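Putative tautomerase (Streptomyces achromogenes, PDB 3RY0) is a putative tautomerase, a small beta-alpha-beta protein of the MIF clan that assembles as a hexamer. Local coordinates at residues A[1-6]-A[36-41]; A[7-12]-A[45-50]. All blocks are in the same frame, centred on the assembly; numbering follows the deposited sequence.

Interaction 1: A[1-6]-A[36-41]; sequences PLIRVT and EAVRVI
I41 presents two bumps to strand 2-6: its CG1 meets L2 CD1 at 3.9 Å, and its CG2 lies against R4, whose NH1 is 3.9 Å away. L2 CD1 sits in the hollow between I41 CG1, R39 CB and R39 O, with L2 CG anti to the backbone N (chi1 177°) and the end of the side chain bent over the neighbouring strand. R4 and I41 run side by side, and CB of I41 lies under the rim of one guanidinium face; the charged end is held by salt bridges to E43 of the same chain and to E43 of a neighbouring subunit. These strands are the two parallel strands of the beta-alpha-beta unit typical of the tautomerase family, joined through helix 13-31. On the helix-facing side, I3, V38, V40 and V5 interlock as compact branched bumps, well suited to extended backbone: I3 CD1 reaches V38 CG1 at 3.9 Å, while V40 CG1 fits between I3 O, at 3.6 Å, and V5 CG2. T24 of the helix touches V38 and V40, and L19 and L23 touch V5. Four backbone hydrogen bonds hold the register, from R39 N to P1 O (3.0 Å) through to V5 N to I41 O (2.8 Å). At the chain start, the P1 ring lays its CD 3.4 Å from A37 O.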
loop_
_atom_site.group_PDB
_atom_site.type_symbol
_atom_site.label_atom_id
_atom_site.label_comp_id
_atom_site.label_asym_id
_atom_site.label_seq_id
_atom_site.Cartn_x
_atom_site.Cartn_y
_atom_site.Cartn_z
ATOM N N PRO A 1 -11.896 -5.207 -8.636
ATOM C CA PRO A 1 -11.218 -4.914 -7.321
ATOM C C PRO A 1 -9.773 -5.378 -7.335
ATOM O O PRO A 1 -9.366 -6.240 -8.144
ATOM C CB PRO A 1 -12.044 -5.670 -6.313
ATOM C CG PRO A 1 -13.203 -6.280 -7.029
ATOM C CD PRO A 1 -13.061 -6.103 -8.481
ATOM N N LEU A 2 -8.950 -4.868 -6.401
ATOM C CA LEU A 2 -7.568 -5.184 -6.246
ATOM C C LEU A 2 -7.328 -5.833 -4.914
ATOM O O LEU A 2 -7.694 -5.249 -3.866
ATOM C CB LEU A 2 -6.589 -3.880 -6.357
ATOM C CG LEU A 2 -5.092 -4.293 -6.109
ATOM C CD1 LEU A 2 -4.532 -5.208 -7.182
ATOM C CD2 LEU A 2 -3.960 -3.177 -5.886
ATOM N N ILE A 3 -6.727 -6.978 -4.923
ATOM C CA ILE A 3 -6.421 -7.702 -3.683
ATOM C C ILE A 3 -4.903 -7.783 -3.515
ATOM O O ILE A 3 -4.220 -8.385 -4.381
ATOM C CB ILE A 3 -7.022 -9.136 -3.715
ATOM C CG1 ILE A 3 -8.507 -9.052 -3.829
ATOM C CG2 ILE A 3 -6.630 -9.912 -2.427
ATOM C CD1 ILE A 3 -9.187 -10.462 -4.136
ATOM N N ARG A 4 -4.335 -7.174 -2.483
ATOM C CA ARG A 4 -2.878 -7.196 -2.282
ATOM C C ARG A 4 -2.647 -8.061 -1.076
ATOM O O ARG A 4 -3.124 -7.722 0.021
ATOM C CB ARG A 4 -2.318 -5.806 -2.019
ATOM C CG ARG A 4 -0.818 -5.764 -2.158
ATOM C CD ARG A 4 -0.253 -4.255 -2.288
ATOM N NE ARG A 4 0.763 -4.257 -3.377
ATOM C CZ ARG A 4 0.783 -3.595 -4.554
ATOM N NH1 ARG A 4 1.835 -3.852 -5.286
ATOM N NH2 ARG A 4 -0.083 -2.589 -5.038
ATOM N N VAL A 5 -1.856 -9.117 -1.236
ATOM C CA VAL A 5 -1.604 -10.035 -0.139
ATOM C C VAL A 5 -0.158 -9.853 0.299
ATOM O O VAL A 5 0.766 -9.821 -0.565
ATOM C CB VAL A 5 -1.769 -11.482 -0.607
ATOM C CG1 VAL A 5 -1.506 -12.535 0.499
ATOM C CG2 VAL A 5 -3.088 -11.665 -1.253
ATOM N N THR A 6 0.067 -9.797 1.612
ATOM C CA THR A 6 1.444 -9.790 2.101
ATOM C C THR A 6 1.667 -11.105 2.903
ATOM O O THR A 6 0.946 -11.336 3.866
ATOM C CB THR A 6 1.604 -8.576 3.039
ATOM O OG1 THR A 6 1.261 -7.360 2.355
ATOM C CG2 THR A 6 3.098 -8.436 3.487
ATOM N N GLU A 36 -12.480 -11.837 -14.293
ATOM C CA GLU A 36 -11.509 -11.117 -15.067
ATOM C C GLU A 36 -11.348 -9.672 -14.550
ATOM O O GLU A 36 -10.364 -8.960 -14.962
ATOM C CB GLU A 36 -11.983 -11.100 -16.516
ATOM C CG GLU A 36 -10.964 -10.395 -17.410
ATOM C CD GLU A 36 -9.681 -11.246 -17.733
ATOM O OE1 GLU A 36 -9.541 -12.441 -17.312
ATOM O OE2 GLU A 36 -8.874 -10.738 -18.536
ATOM N N ALA A 37 -12.261 -9.188 -13.723
ATOM C CA ALA A 37 -12.116 -7.867 -13.131
ATOM C C ALA A 37 -11.372 -7.893 -11.807
ATOM O O ALA A 37 -11.167 -6.814 -11.182
ATOM C CB ALA A 37 -13.536 -7.285 -12.896
ATOM N N VAL A 38 -11.013 -9.098 -11.309
ATOM C CA VAL A 38 -10.268 -9.193 -10.018
ATOM C C VAL A 38 -8.809 -9.393 -10.286
ATOM O O VAL A 38 -8.408 -10.265 -11.051
ATOM C CB VAL A 38 -10.799 -10.396 -9.237
ATOM C CG1 VAL A 38 -10.064 -10.570 -7.895
ATOM C CG2 VAL A 38 -12.338 -10.357 -9.087
ATOM N N ARG A 39 -8.042 -8.467 -9.663
ATOM C CA ARG A 39 -6.586 -8.586 -9.710
ATOM C C ARG A 39 -6.025 -8.909 -8.349
ATOM O O ARG A 39 -6.510 -8.338 -7.338
ATOM C CB ARG A 39 -5.883 -7.283 -10.266
ATOM C CG ARG A 39 -6.148 -7.157 -11.733
ATOM C CD ARG A 39 -5.714 -5.726 -12.299
ATOM N NE ARG A 39 -5.763 -5.823 -13.739
ATOM C CZ ARG A 39 -6.875 -5.895 -14.428
ATOM N NH1 ARG A 39 -8.029 -5.586 -13.870
ATOM N NH2 ARG A 39 -6.802 -6.156 -15.748
ATOM N N VAL A 40 -5.046 -9.782 -8.282
ATOM C CA VAL A 40 -4.378 -10.128 -7.023
ATOM C C VAL A 40 -2.911 -9.930 -7.216
ATOM O O VAL A 40 -2.287 -10.448 -8.209
ATOM C CB VAL A 40 -4.641 -11.621 -6.639
ATOM C CG1 VAL A 40 -4.078 -11.916 -5.254
ATOM C CG2 VAL A 40 -6.128 -11.991 -6.622
ATOM N N ILE A 41 -2.258 -9.237 -6.273
ATOM C CA ILE A 41 -0.822 -9.077 -6.263
ATOM C C ILE A 41 -0.307 -9.726 -4.943
ATOM O O ILE A 41 -0.813 -9.362 -3.843
ATOM C CB ILE A 41 -0.389 -7.577 -6.227
ATOM C CG1 ILE A 41 -1.032 -6.833 -7.393
ATOM C CG2 ILE A 41 1.205 -7.542 -6.193
ATOM C CD1 ILE A 41 -0.398 -7.031 -8.737
HETATM O O HOH W 1 -8.586 -4.233 -10.748
#

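Interaction 2: A[7-12]-A[45-50]; sequences LLEGRS and TPPERW
L8 reaches across to the loop with its CD2 methyl, which lands in a notch made by P47 and W50. L8 CD2 stands 3.8 Å from P47 CA and 3.9 Å from W50 CE3, while L8 CG lies over the rim of one indole face. The torsion that sets CG beside the backbone N (chi1 -74°) swings this end back to the loop although the bond from CA to CB points away from it; a branched, flexible leucine can make that turn. V57 and R61 of helix 57-62 also touch L8. E9 lays its extended chain across the P46 ring: E9 OE1 is 3.6 Å from P46 CB, and E9 OE2 3.8 Å from P46 CD, so the carboxylate rests on apolar ring carbons while remaining at the exposed surface. T45, whose beta-branching suits extended backbone, is gripped through its main chain. T45 N donates to L7 O at 2.9 Å, and T45 O accepts from E9 N at 2.9 Å, with that donor well above the carbonyl plane. The broad indole of W50 brings its CZ3 obliquely to the strand backbone, 3.7 Å from L7 C. The pairing is the last rung of the parallel sheet in a tautomerase-type beta-alpha-beta fold, where strand 39-45 gives way to a proline-rich turn leading to strand 50-52.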
loop_
_atom_site.group_PDB
_atom_site.type_symbol
_atom_site.label_atom_id
_atom_site.label_comp_id
_atom_site.label_asym_id
_atom_site.label_seq_id
_atom_site.Cartn_x
_atom_site.Cartn_y
_atom_site.Cartn_z
ATOM N N LEU A 7 2.641 -11.861 2.454
ATOM C CA LEU A 7 2.950 -13.180 3.031
ATOM C C LEU A 7 4.339 -13.250 3.425
ATOM O O LEU A 7 5.147 -12.641 2.786
ATOM C CB LEU A 7 2.864 -14.306 1.957
ATOM C CG LEU A 7 1.563 -14.541 1.224
ATOM C CD1 LEU A 7 1.691 -15.802 0.332
ATOM C CD2 LEU A 7 0.409 -14.734 2.291
ATOM N N LEU A 8 4.709 -14.068 4.410
ATOM C CA LEU A 8 6.141 -14.403 4.600
ATOM C C LEU A 8 6.677 -15.186 3.464
ATOM O O LEU A 8 5.940 -16.092 2.912
ATOM C CB LEU A 8 6.341 -15.249 5.829
ATOM C CG LEU A 8 6.227 -14.532 7.123
ATOM C CD1 LEU A 8 6.047 -15.575 8.310
ATOM C CD2 LEU A 8 7.500 -13.700 7.421
ATOM N N GLU A 9 7.948 -14.969 3.151
ATOM C CA GLU A 9 8.714 -15.828 2.259
ATOM C C GLU A 9 8.602 -17.296 2.660
ATOM O O GLU A 9 8.440 -17.662 3.803
ATOM C CB GLU A 9 10.224 -15.390 2.196
ATOM C CG GLU A 9 10.480 -14.162 1.380
ATOM C CD GLU A 9 11.941 -13.718 1.339
ATOM O OE1 GLU A 9 12.789 -14.312 2.061
ATOM O OE2 GLU A 9 12.256 -12.763 0.636
ATOM N N GLY A 10 8.710 -18.091 1.607
ATOM C CA GLY A 10 8.909 -19.504 1.745
ATOM C C GLY A 10 7.695 -20.328 1.354
ATOM O O GLY A 10 7.695 -21.540 1.659
ATOM N N ARG A 11 6.640 -19.744 0.754
ATOM C CA ARG A 11 5.477 -20.597 0.358
ATOM C C ARG A 11 5.831 -21.228 -0.935
ATOM O O ARG A 11 6.598 -20.677 -1.740
ATOM C CB ARG A 11 4.212 -19.804 0.035
ATOM C CG ARG A 11 3.428 -19.301 1.119
ATOM C CD ARG A 11 2.987 -20.407 1.905
ATOM N NE ARG A 11 2.584 -19.971 3.195
ATOM C CZ ARG A 11 1.905 -20.724 4.038
ATOM N NH1 ARG A 11 1.580 -21.978 3.692
ATOM N NH2 ARG A 11 1.588 -20.252 5.242
ATOM N N SER A 12 5.245 -22.387 -1.231
ATOM C CA SER A 12 5.584 -22.982 -2.475
ATOM C C SER A 12 4.909 -22.266 -3.636
ATOM O O SER A 12 3.830 -21.594 -3.447
ATOM C CB SER A 12 5.106 -24.465 -2.527
ATOM O OG SER A 12 3.683 -24.561 -2.354
ATOM N N THR A 45 7.556 -11.183 2.049
ATOM C CA THR A 45 8.394 -10.428 2.927
ATOM C C THR A 45 9.360 -11.406 3.643
ATOM O O THR A 45 8.896 -12.416 4.202
ATOM C CB THR A 45 7.522 -9.713 4.005
ATOM O OG1 THR A 45 6.584 -8.852 3.283
ATOM C CG2 THR A 45 8.354 -8.952 4.930
ATOM N N PRO A 46 10.668 -11.079 3.700
ATOM C CA PRO A 46 11.571 -11.973 4.444
ATOM C C PRO A 46 11.283 -11.848 5.923
ATOM O O PRO A 46 10.833 -10.773 6.414
ATOM C CB PRO A 46 12.961 -11.432 4.146
ATOM C CG PRO A 46 12.854 -10.213 3.610
ATOM C CD PRO A 46 11.372 -9.973 3.020
ATOM N N PRO A 47 11.558 -12.914 6.703
ATOM C CA PRO A 47 11.162 -12.884 8.106
ATOM C C PRO A 47 11.935 -11.900 9.004
ATOM O O PRO A 47 11.447 -11.594 10.091
ATOM C CB PRO A 47 11.389 -14.341 8.597
ATOM C CG PRO A 47 12.484 -14.842 7.620
ATOM C CD PRO A 47 12.054 -14.179 6.233
ATOM N N GLU A 48 13.042 -11.377 8.503
ATOM C CA GLU A 48 13.816 -10.359 9.224
ATOM C C GLU A 48 13.175 -9.019 9.067
ATOM O O GLU A 48 13.532 -8.079 9.781
ATOM C CB GLU A 48 15.256 -10.265 8.671
ATOM C CG GLU A 48 16.092 -11.491 8.876
ATOM C CD GLU A 48 15.802 -12.639 7.970
ATOM O OE1 GLU A 48 15.182 -12.429 6.866
ATOM O OE2 GLU A 48 16.179 -13.755 8.426
ATOM N N ARG A 49 12.177 -8.882 8.169
ATOM C CA ARG A 49 11.577 -7.579 7.879
ATOM C C ARG A 49 10.125 -7.545 8.245
ATOM O O ARG A 49 9.389 -6.569 7.913
ATOM C CB ARG A 49 11.793 -7.210 6.425
ATOM C CG ARG A 49 13.235 -7.014 6.086
ATOM C CD ARG A 49 13.393 -6.432 4.676
ATOM N NE ARG A 49 14.819 -6.428 4.343
ATOM C CZ ARG A 49 15.318 -6.633 3.117
ATOM N NH1 ARG A 49 14.509 -6.914 2.092
ATOM N NH2 ARG A 49 16.642 -6.625 2.939
ATOM N N TRP A 50 9.629 -8.510 9.008
ATOM C CA TRP A 50 8.251 -8.596 9.502
ATOM C C TRP A 50 8.346 -8.633 10.961
ATOM O O TRP A 50 9.006 -9.573 11.492
ATOM C CB TRP A 50 7.599 -9.845 8.935
ATOM C CG TRP A 50 6.135 -9.980 9.205
ATOM C CD1 TRP A 50 5.443 -9.878 10.408
ATOM C CD2 TRP A 50 5.122 -10.264 8.221
ATOM N NE1 TRP A 50 4.093 -10.083 10.247
ATOM C CE2 TRP A 50 3.875 -10.320 8.883
ATOM C CE3 TRP A 50 5.178 -10.588 6.845
ATOM C CZ2 TRP A 50 2.686 -10.599 8.205
ATOM C CZ3 TRP A 50 3.983 -10.821 6.199
ATOM C CH2 TRP A 50 2.769 -10.800 6.859
#

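In the fold
Interactions 1 and 2 both use the parallel pair of strands 2-8 and 39-45, interaction 2 only at its end, where loops take over. Their centres are about 19 Å apart, on opposite sides of the chain's centre. Along the chain the segments alternate: 1-6 and 7-12 follow one another on strand 2-8 and its exit loop, then, after helix 13-31, come 36-41 and 45-50. The contacts meet where T6 touches T45 and W50. Both also reach the same neighbouring subunit. Other copies extend the parallel sheet at interaction 1, and at interaction 2 W50 of strand 50-52 pairs with a strand of another subunit, so beta ladders shared between chains are part of what joins the six subunits.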